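Local coordinates for protein sphingomyelinase-c (Listeria ivanovii, PDB 1ZWX) that belongs to the endonuclease/exonuclease/phosphatase family and has a DNase I-like fold built around two mixed beta-sheets, at residues 18-23 / 29-34; 272-277 / 283-288; 250-255 / 260-265. One frame throughout, in Å; residues are numbered along the deposited sequence. Where two conformers were deposited one is given.

Contact 1: residues 18-23 / 29-34; sequences VYLFSR and WGQMHR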
loop_
_atom_site.group_PDB
_atom_site.type_symbol
_atom_site.label_atom_id
_atom_site.label_comp_id
_atom_site.label_asym_id
_atom_site.label_seq_id
_atom_site.Cartn_x
_atom_site.Cartn_y
_atom_site.Cartn_z
ATOM N N VAL A 18 3.149 6.062 0.788
ATOM C CA VAL A 18 4.040 7.101 1.311
ATOM C C VAL A 18 4.350 8.232 0.292
ATOM O O VAL A 18 5.081 9.173 0.618
ATOM C CB VAL A 18 5.378 6.496 1.833
ATOM C CG1 VAL A 18 5.102 5.593 3.078
ATOM C CG2 VAL A 18 6.069 5.710 0.772
ATOM N N TYR A 19 3.805 8.132 -0.916
ATOM C CA TYR A 19 3.934 9.239 -1.872
ATOM C C TYR A 19 5.387 9.715 -2.033
ATOM O O TYR A 19 5.696 10.877 -1.719
ATOM C CB TYR A 19 3.062 10.392 -1.385
ATOM C CG TYR A 19 2.980 11.590 -2.315
ATOM C CD1 TYR A 19 2.792 11.419 -3.677
ATOM C CD2 TYR A 19 3.020 12.876 -1.814
ATOM C CE1 TYR A 19 2.689 12.506 -4.548
ATOM C CE2 TYR A 19 2.893 13.985 -2.670
ATOM C CZ TYR A 19 2.721 13.785 -4.036
ATOM O OH TYR A 19 2.611 14.875 -4.913
ATOM N N LEU A 20 6.258 8.828 -2.522
ATOM C CA LEU A 20 7.657 9.146 -2.861
ATOM C C LEU A 20 7.850 9.082 -4.371
ATOM O O LEU A 20 8.408 8.135 -4.942
ATOM C CB LEU A 20 8.669 8.253 -2.114
ATOM C CG LEU A 20 8.605 8.317 -0.561
ATOM C CD1 LEU A 20 9.529 7.243 0.039
ATOM C CD2 LEU A 20 8.864 9.717 0.133
ATOM N N PHE A 21 7.344 10.122 -5.026
ATOM C CA PHE A 21 7.482 10.226 -6.477
ATOM C C PHE A 21 8.916 10.452 -6.907
ATOM O O PHE A 21 9.744 10.942 -6.129
ATOM C CB PHE A 21 6.588 11.354 -6.976
ATOM C CG PHE A 21 5.151 10.932 -7.221
ATOM C CD1 PHE A 21 4.596 9.804 -6.579
ATOM C CD2 PHE A 21 4.335 11.682 -8.093
ATOM C CE1 PHE A 21 3.240 9.430 -6.814
ATOM C CE2 PHE A 21 3.004 11.310 -8.340
ATOM C CZ PHE A 21 2.450 10.182 -7.676
ATOM N N SER A 22 9.210 10.077 -8.149
ATOM C CA SER A 22 10.518 10.323 -8.768
ATOM C C SER A 22 11.002 11.767 -8.558
ATOM O O SER A 22 10.298 12.690 -8.911
ATOM C CB SER A 22 10.413 10.068 -10.270
ATOM O OG SER A 22 11.462 10.717 -10.964
ATOM N N ARG A 23 12.202 11.941 -8.002
ATOM C CA ARG A 23 12.749 13.294 -7.768
ATOM C C ARG A 23 13.248 13.893 -9.100
ATOM O O ARG A 23 13.459 15.108 -9.201
ATOM C CB ARG A 23 13.888 13.263 -6.732
ATOM C CG ARG A 23 13.429 13.091 -5.251
ATOM C CD ARG A 23 14.638 12.864 -4.303
ATOM N NE ARG A 23 15.592 11.932 -4.878
ATOM C CZ ARG A 23 16.895 12.150 -5.017
ATOM N NH1 ARG A 23 17.464 13.275 -4.564
ATOM N NH2 ARG A 23 17.623 11.236 -5.612
ATOM N N TRP A 29 9.282 17.749 -3.444
ATOM C CA TRP A 29 8.197 17.277 -2.603
ATOM C C TRP A 29 8.655 16.645 -1.274
ATOM O O TRP A 29 7.914 15.881 -0.639
ATOM C CB TRP A 29 7.279 16.358 -3.411
ATOM C CG TRP A 29 6.278 17.165 -4.199
ATOM C CD1 TRP A 29 6.340 17.492 -5.525
ATOM C CD2 TRP A 29 5.090 17.774 -3.686
ATOM N NE1 TRP A 29 5.246 18.250 -5.878
ATOM C CE2 TRP A 29 4.451 18.426 -4.773
ATOM C CE3 TRP A 29 4.478 17.797 -2.427
ATOM C CZ2 TRP A 29 3.242 19.117 -4.629
ATOM C CZ3 TRP A 29 3.271 18.477 -2.281
ATOM C CH2 TRP A 29 2.665 19.134 -3.381
ATOM N N GLY A 30 9.884 16.953 -0.866
ATOM C CA GLY A 30 10.365 16.527 0.436
ATOM C C GLY A 30 10.636 15.035 0.571
ATOM O O GLY A 30 10.671 14.541 1.695
ATOM N N GLN A 31 10.832 14.332 -0.559
ATOM C CA GLN A 31 10.963 12.862 -0.582
ATOM C C GLN A 31 12.073 12.340 0.344
ATOM O O GLN A 31 11.843 11.432 1.161
ATOM C CB GLN A 31 11.177 12.336 -2.027
ATOM C CG GLN A 31 9.935 12.567 -2.951
ATOM C CD GLN A 31 10.046 13.815 -3.821
ATOM O OE1 GLN A 31 10.307 14.903 -3.312
ATOM N NE2 GLN A 31 9.785 13.670 -5.145
ATOM N N MET A 32 13.278 12.889 0.214
ATOM C CA MET A 32 14.386 12.426 1.060
ATOM C C MET A 32 14.161 12.657 2.556
ATOM O O MET A 32 14.507 11.811 3.388
ATOM C CB MET A 32 15.713 13.059 0.622
ATOM C CG MET A 32 16.110 12.703 -0.791
ATOM S SD MET A 32 16.426 10.955 -1.104
ATOM C CE MET A 32 17.776 10.486 -0.026
ATOM N N HIS A 33 13.581 13.801 2.893
ATOM C CA HIS A 33 13.374 14.139 4.274
ATOM C C HIS A 33 12.219 13.306 4.873
ATOM O O HIS A 33 12.266 12.880 6.043
ATOM C CB HIS A 33 13.089 15.620 4.408
ATOM C CG HIS A 33 12.902 16.073 5.824
ATOM N ND1 HIS A 33 13.813 15.796 6.823
ATOM C CD2 HIS A 33 11.913 16.792 6.402
ATOM C CE1 HIS A 33 13.386 16.321 7.960
ATOM N NE2 HIS A 33 12.242 16.939 7.728
ATOM N N ARG A 34 11.201 13.066 4.055
ATOM C CA ARG A 34 10.039 12.321 4.525
ATOM C C ARG A 34 10.403 10.861 4.708
ATOM O O ARG A 34 9.796 10.201 5.543
ATOM C CB ARG A 34 8.833 12.513 3.608
ATOM C CG ARG A 34 8.141 13.875 3.784
ATOM C CD ARG A 34 6.815 13.962 3.011
ATOM N NE ARG A 34 7.038 14.004 1.567
ATOM C CZ ARG A 34 6.668 13.051 0.702
ATOM N NH1 ARG A 34 6.011 11.964 1.114
ATOM N NH2 ARG A 34 6.950 13.189 -0.584
#
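L20, at the end of strand 12-20, and Q31, at the start of helix 31-39, face each other with their CA atoms 5.5 Å apart, while G30 occupies the helix N-cap. From the first helical turn R34 reaches back to the strand, turning at chi3 (-70°), and presents the edge of its guanidinium to the backbone. R34 NH1 and NH2 close end-on on a single atom, Y19 O, with NH2 2.9 Å from that oxygen; NH1 also donates to V18 O at 3.0 Å. On another edge NE and NH2 share W29 O, so carbonyls of both segments lie close to one guanidinium plane and fix its rotation. L20 CD2 packs over a face of this group. The contact forms the first strand-to-helix step of the beta-alpha-beta unit 12-20, 31-39, 49-55. Here Q31 kinks at chi2 (97°) to turn its amide to the loop: NE2 donates to F21 O at 2.9 Å in a fairly straight bond (163°) from above the carbonyl plane, and is also bonded to Y26 O. Y19 and W29 make a T-shaped pair, the tyrosine edge toward the tryptophan face, the Y19 centroid 5.9 Å from that of the six-membered ring of W29 and Y19 OH 4.0 Å from W29 CE2. R23 crosses M32 at about a right angle, R23 CD 3.8 Å from M32 CG; M32 SD sits over a face of the guanidinium, whose NE forms a salt bridge with D57.

Contact 2: residues 272-277 / 283-288; sequences PQWSVK and YTYQDF
A two-stranded beta hairpin, strands 274-278 and 281-285, brings W274 opposite Y285 and V276 opposite Y283 as antiparallel hydrogen-bonded pairs, with S275 and T284 the non-hydrogen-bonded pair between them. Each of the two hydrogen-bonded pairs makes two backbone bonds, all nearly straight; W274 O accepts from Y285 N at 2.7 Å and V276 O from Y283 N at 2.8 Å. On one face of the ribbon the two hydroxyls meet, S275 OG lying 2.8 Å from T284 OG1, and the Q273 amide rests against T284 CG2. The face bearing W274, V276, Y283 and Y285 is largely aromatic, and helix 233-238 packs against its tyrosines and W274. There Y285 CB sits over the six-membered ring of W274 in a CH-pi contact, 3.9 Å from the centroid, and Y285 CD1 comes within 3.4 Å of W274 CH2, the two ring planes inclined at 40°. V276 CG2 meets the edge of the Y285 ring, and Y285 OH is hydrogen-bonded to a glycerol, probably from the crystallisation liquor. W274 CG stands between its own backbone N and carbonyl carbon (chi1 57°), which lays the indole across Y285 and turns its NE1 edge to the backbone of D287; W274 NE1 donates to D287 O at 2.9 Å, with that oxygen near the ring plane.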
loop_
_atom_site.group_PDB
_atom_site.type_symbol
_atom_site.label_atom_id
_atom_site.label_comp_id
_atom_site.label_asym_id
_atom_site.label_seq_id
_atom_site.Cartn_x
_atom_site.Cartn_y
_atom_site.Cartn_z
ATOM N N PRO A 272 6.054 16.138 11.820
ATOM C CA PRO A 272 6.690 17.411 12.166
ATOM C C PRO A 272 6.649 18.338 10.934
ATOM O O PRO A 272 6.616 17.843 9.790
ATOM C CB PRO A 272 8.132 17.003 12.457
ATOM C CG PRO A 272 8.045 15.581 12.906
ATOM C CD PRO A 272 6.975 15.004 11.997
ATOM N N GLN A 273 6.619 19.653 11.159
ATOM C CA GLN A 273 6.615 20.612 10.054
ATOM C C GLN A 273 7.862 20.410 9.218
ATOM O O GLN A 273 8.952 20.179 9.748
ATOM C CB GLN A 273 6.622 22.053 10.563
ATOM C CG GLN A 273 5.287 22.578 11.007
ATOM C CD GLN A 273 4.944 23.857 10.264
ATOM O OE1 GLN A 273 5.695 24.847 10.303
ATOM N NE2 GLN A 273 3.824 23.828 9.543
ATOM N N TRP A 274 7.699 20.505 7.896
ATOM C CA TRP A 274 8.834 20.460 6.997
ATOM C C TRP A 274 8.584 21.396 5.809
ATOM O O TRP A 274 7.442 21.697 5.477
ATOM C CB TRP A 274 9.167 19.023 6.547
ATOM C CG TRP A 274 8.001 18.328 5.867
ATOM C CD1 TRP A 274 6.996 17.607 6.459
ATOM C CD2 TRP A 274 7.729 18.314 4.461
ATOM N NE1 TRP A 274 6.119 17.145 5.500
ATOM C CE2 TRP A 274 6.548 17.559 4.269
ATOM C CE3 TRP A 274 8.378 18.860 3.341
ATOM C CZ2 TRP A 274 5.988 17.351 3.001
ATOM C CZ3 TRP A 274 7.837 18.635 2.089
ATOM C CH2 TRP A 274 6.652 17.891 1.927
ATOM N N SER A 275 9.670 21.830 5.188
ATOM C CA SER A 275 9.626 22.863 4.143
ATOM C C SER A 275 10.479 22.502 2.944
ATOM O O SER A 275 11.519 21.848 3.057
ATOM C CB SER A 275 10.129 24.215 4.708
ATOM O OG SER A 275 9.137 24.784 5.568
ATOM N N VAL A 276 10.041 22.965 1.785
ATOM C CA VAL A 276 10.799 22.782 0.548
ATOM C C VAL A 276 10.814 24.129 -0.182
ATOM O O VAL A 276 9.989 24.991 0.103
ATOM C CB VAL A 276 10.166 21.677 -0.344
ATOM C CG1 VAL A 276 10.342 20.306 0.288
ATOM C CG2 VAL A 276 8.683 21.937 -0.556
ATOM N N LYS A 277 11.752 24.300 -1.102
ATOM C CA LYS A 277 11.752 25.486 -1.959
ATOM C C LYS A 277 11.511 25.066 -3.409
ATOM O O LYS A 277 12.001 24.010 -3.844
ATOM C CB LYS A 277 13.066 26.268 -1.843
ATOM C CG LYS A 277 13.252 26.974 -0.501
ATOM N N TYR A 283 7.642 26.377 0.602
ATOM C CA TYR A 283 6.349 25.695 0.827
ATOM C C TYR A 283 6.529 24.835 2.074
ATOM O O TYR A 283 7.534 24.160 2.217
ATOM C CB TYR A 283 5.993 24.799 -0.380
ATOM C CG TYR A 283 5.840 25.608 -1.657
ATOM C CD1 TYR A 283 6.944 25.933 -2.435
ATOM C CD2 TYR A 283 4.587 26.080 -2.044
ATOM C CE1 TYR A 283 6.801 26.744 -3.595
ATOM C CE2 TYR A 283 4.427 26.877 -3.200
ATOM C CZ TYR A 283 5.544 27.188 -3.962
ATOM O OH TYR A 283 5.396 27.945 -5.107
ATOM N N THR A 284 5.553 24.889 2.954
ATOM C CA THR A 284 5.665 24.256 4.271
ATOM C C THR A 284 4.505 23.304 4.452
ATOM O O THR A 284 3.366 23.649 4.200
ATOM C CB THR A 284 5.677 25.320 5.380
ATOM O OG1 THR A 284 6.795 26.175 5.164
ATOM C CG2 THR A 284 5.815 24.687 6.792
ATOM N N TYR A 285 4.815 22.087 4.896
ATOM C CA TYR A 285 3.781 21.068 5.039
ATOM C C TYR A 285 3.900 20.362 6.393
ATOM O O TYR A 285 4.917 20.499 7.080
ATOM C CB TYR A 285 3.929 20.019 3.928
ATOM C CG TYR A 285 3.811 20.590 2.534
ATOM C CD1 TYR A 285 4.945 20.842 1.759
ATOM C CD2 TYR A 285 2.559 20.914 2.010
ATOM C CE1 TYR A 285 4.818 21.389 0.452
ATOM C CE2 TYR A 285 2.428 21.465 0.708
ATOM C CZ TYR A 285 3.560 21.680 -0.049
ATOM O OH TYR A 285 3.407 22.212 -1.324
ATOM N N GLN A 286 2.885 19.574 6.733
ATOM C CA GLN A 286 2.875 18.897 8.027
ATOM C C GLN A 286 2.252 17.490 7.936
ATOM O O GLN A 286 1.647 16.993 8.912
ATOM C CB GLN A 286 2.100 19.759 9.020
ATOM C CG GLN A 286 0.707 20.069 8.557
ATOM C CD GLN A 286 -0.076 20.866 9.568
ATOM O OE1 GLN A 286 -1.310 20.876 9.548
ATOM N NE2 GLN A 286 0.636 21.543 10.462
ATOM N N ASP A 287 2.415 16.857 6.773
ATOM C CA ASP A 287 1.966 15.488 6.570
ATOM C C ASP A 287 3.077 14.630 6.054
ATOM O O ASP A 287 4.020 15.130 5.425
ATOM C CB ASP A 287 0.698 15.426 5.711
ATOM C CG ASP A 287 -0.522 16.002 6.435
ATOM O OD1 ASP A 287 -0.818 17.219 6.263
ATOM O OD2 ASP A 287 -1.208 15.249 7.189
ATOM N N PHE A 288 2.998 13.327 6.364
ATOM C CA PHE A 288 4.004 12.347 5.958
ATOM C C PHE A 288 3.864 11.999 4.482
ATOM O O PHE A 288 4.837 11.593 3.833
ATOM C CB PHE A 288 3.822 11.034 6.751
ATOM C CG PHE A 288 4.093 11.176 8.245
ATOM C CD1 PHE A 288 3.051 11.237 9.148
ATOM C CD2 PHE A 288 5.393 11.253 8.722
ATOM C CE1 PHE A 288 3.294 11.382 10.536
ATOM C CE2 PHE A 288 5.643 11.406 10.111
ATOM C CZ PHE A 288 4.605 11.458 10.994
#

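Contact 3: residues 250-255 / 260-265; sequences IFVENG and HSWHNK
W262, with CG anti to its backbone N (chi1 178°), and N264, with CG beside its backbone N (chi1 -81°), both extend their side chains to the backbone of I250. The N264 amide spans both polar atoms of that residue: OD1 accepts from I250 N at 3.0 Å in an almost linear bond, while ND2 donates to I250 O at 3.1 Å, in the carbonyl plane and on a lone pair. A second donor, W262 NE1, reaches the same oxygen at 2.8 Å from above the carbonyl plane, so I250 O is held by two bonds. ND2 also donates to H263 O, which further restrains the amide. Apolar groups complete the fit. V252 CG2 lies over the face of the indole, 3.6 Å from the centroid of the five-membered ring and almost on its normal, and I250 CG2 touches CZ2 of W262 at 3.8 Å. F191 of strand 189-193 also meets the W262 ring. The strand axes run antiparallel but 7.7 Å apart, and side chains rather than backbone rungs bridge them. Strands 248-252 and 262-266 are the outermost strands of two different sheets, and their meeting joins, along one margin, the two central sheets of the alpha/beta sandwich typical of the DNase I-like fold.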
loop_
_atom_site.group_PDB
_atom_site.type_symbol
_atom_site.label_atom_id
_atom_site.label_comp_id
_atom_site.label_asym_id
_atom_site.label_seq_id
_atom_site.Cartn_x
_atom_site.Cartn_y
_atom_site.Cartn_z
ATOM N N ILE A 250 -6.758 -2.893 4.466
ATOM C CA ILE A 250 -6.117 -4.182 4.700
ATOM C C ILE A 250 -7.216 -5.198 5.009
ATOM O O ILE A 250 -7.867 -5.093 6.025
ATOM C CB ILE A 250 -5.056 -4.167 5.842
ATOM C CG1 ILE A 250 -4.052 -2.983 5.680
ATOM C CG2 ILE A 250 -4.298 -5.493 5.812
ATOM C CD1 ILE A 250 -3.352 -2.579 6.984
ATOM N N PHE A 251 -7.351 -6.189 4.139
ATOM C CA PHE A 251 -8.434 -7.179 4.223
ATOM C C PHE A 251 -7.906 -8.535 4.625
ATOM O O PHE A 251 -6.753 -8.846 4.418
ATOM C CB PHE A 251 -9.057 -7.401 2.836
ATOM C CG PHE A 251 -9.800 -6.203 2.275
ATOM C CD1 PHE A 251 -9.366 -5.615 1.078
ATOM C CD2 PHE A 251 -10.941 -5.690 2.911
ATOM C CE1 PHE A 251 -10.073 -4.497 0.504
ATOM C CE2 PHE A 251 -11.644 -4.573 2.380
ATOM C CZ PHE A 251 -11.203 -3.979 1.153
ATOM N N VAL A 252 -8.815 -9.375 5.118
ATOM C CA VAL A 252 -8.560 -10.790 5.310
ATOM C C VAL A 252 -9.290 -11.553 4.218
ATOM O O VAL A 252 -10.471 -11.276 3.950
ATOM C CB VAL A 252 -9.065 -11.238 6.710
ATOM C CG1 VAL A 252 -8.971 -12.757 6.812
ATOM C CG2 VAL A 252 -8.257 -10.558 7.817
ATOM N N GLU A 253 -8.611 -12.480 3.575
ATOM C CA GLU A 253 -9.232 -13.268 2.528
ATOM C C GLU A 253 -10.221 -14.307 3.102
ATOM O O GLU A 253 -9.912 -14.973 4.100
ATOM C CB GLU A 253 -8.182 -13.933 1.662
ATOM C CG GLU A 253 -8.619 -14.188 0.175
ATOM C CD GLU A 253 -9.108 -15.617 -0.083
ATOM O OE1 GLU A 253 -9.055 -16.465 0.838
ATOM O OE2 GLU A 253 -9.514 -15.912 -1.225
ATOM N N ASN A 254 -11.383 -14.463 2.443
ATOM C CA ASN A 254 -12.503 -15.221 3.041
ATOM C C ASN A 254 -12.395 -16.733 2.960
ATOM O O ASN A 254 -13.032 -17.432 3.748
ATOM C CB ASN A 254 -13.879 -14.764 2.491
ATOM C CG ASN A 254 -14.370 -13.455 3.125
ATOM O OD1 ASN A 254 -13.953 -13.054 4.211
ATOM N ND2 ASN A 254 -15.273 -12.772 2.423
ATOM N N GLY A 255 -11.633 -17.256 2.021
ATOM C CA GLY A 255 -11.546 -18.706 1.899
ATOM C C GLY A 255 -10.527 -19.347 2.851
ATOM O O GLY A 255 -10.369 -20.563 2.876
ATOM N N HIS A 260 -11.495 -13.666 15.025
ATOM C CA HIS A 260 -12.837 -13.409 15.544
ATOM C C HIS A 260 -13.272 -12.026 15.111
ATOM O O HIS A 260 -14.437 -11.792 14.808
ATOM C CB HIS A 260 -12.845 -13.477 17.080
ATOM C CG HIS A 260 -12.651 -14.857 17.634
ATOM N ND1 HIS A 260 -13.594 -15.476 18.430
ATOM C CD2 HIS A 260 -11.631 -15.738 17.505
ATOM C CE1 HIS A 260 -13.159 -16.679 18.765
ATOM N NE2 HIS A 260 -11.973 -16.863 18.215
ATOM N N SER A 261 -12.311 -11.113 15.047
ATOM C CA SER A 261 -12.573 -9.720 14.812
ATOM C C SER A 261 -11.378 -9.149 14.007
ATOM O O SER A 261 -10.249 -9.284 14.446
ATOM C CB SER A 261 -12.659 -9.055 16.179
ATOM O OG SER A 261 -13.252 -7.790 16.109
ATOM N N TRP A 262 -11.630 -8.547 12.845
ATOM C CA TRP A 262 -10.583 -7.802 12.087
ATOM C C TRP A 262 -11.053 -6.381 11.784
ATOM O O TRP A 262 -12.206 -6.171 11.353
ATOM C CB TRP A 262 -10.238 -8.527 10.802
ATOM C CG TRP A 262 -9.221 -7.824 9.957
ATOM C CD1 TRP A 262 -9.443 -7.173 8.768
ATOM C CD2 TRP A 262 -7.813 -7.732 10.208
ATOM N NE1 TRP A 262 -8.269 -6.697 8.267
ATOM C CE2 TRP A 262 -7.245 -7.013 9.123
ATOM C CE3 TRP A 262 -6.971 -8.192 11.239
ATOM C CZ2 TRP A 262 -5.881 -6.719 9.054
ATOM C CZ3 TRP A 262 -5.619 -7.920 11.167
ATOM C CH2 TRP A 262 -5.081 -7.182 10.080
ATOM N N HIS A 263 -10.175 -5.421 12.068
ATOM C CA HIS A 263 -10.488 -3.995 12.046
ATOM C C HIS A 263 -9.467 -3.272 11.174
ATOM O O HIS A 263 -8.376 -3.794 10.966
ATOM C CB HIS A 263 -10.425 -3.426 13.462
ATOM C CG HIS A 263 -11.388 -4.086 14.405
ATOM N ND1 HIS A 263 -12.699 -3.674 14.534
ATOM C CD2 HIS A 263 -11.251 -5.166 15.206
ATOM C CE1 HIS A 263 -13.320 -4.457 15.399
ATOM N NE2 HIS A 263 -12.464 -5.369 15.821
ATOM N N ASN A 264 -9.861 -2.092 10.676
ATOM C CA ASN A 264 -8.967 -1.102 10.072
ATOM C C ASN A 264 -9.201 0.206 10.798
ATOM O O ASN A 264 -10.329 0.525 11.117
ATOM C CB ASN A 264 -9.289 -0.868 8.585
ATOM C CG ASN A 264 -8.712 -1.913 7.681
ATOM O OD1 ASN A 264 -8.720 -1.758 6.450
ATOM N ND2 ASN A 264 -8.215 -3.008 8.262
ATOM N N LYS A 265 -8.136 0.971 11.025
ATOM C CA LYS A 265 -8.218 2.318 11.552
ATOM C C LYS A 265 -7.318 3.229 10.710
ATOM O O LYS A 265 -6.150 2.913 10.479
ATOM C CB LYS A 265 -7.753 2.377 13.031
ATOM C CG LYS A 265 -7.857 3.791 13.613
ATOM C CD LYS A 265 -7.920 3.863 15.117
ATOM C CE LYS A 265 -8.547 5.203 15.556
#

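Contacts 1 and 2 are neighbours, with centres about 11 Å apart; contact 3 lies on the opposite side of the chain's centre, its centre about 30 Å from that of contact 1 and about 34 Å from that of contact 2. R34 joins the first two, its NH1 probably hydrogen-bonded to F288 O and its CD packed on the W274 indole. Contact 3 is buried, contact 1 is partly buried, and contact 2 has an exposed side, where S275 and T284 lie. Contacts 1 and 3 reach the same sheet, through strands 12-20 and 262-266; contact 2 forms a separate hairpin. Backbone rungs dominate contact 2, while side chains grip backbone atoms in the others, a charged guanidinium in contact 1 and a neutral amide and indole in contact 3.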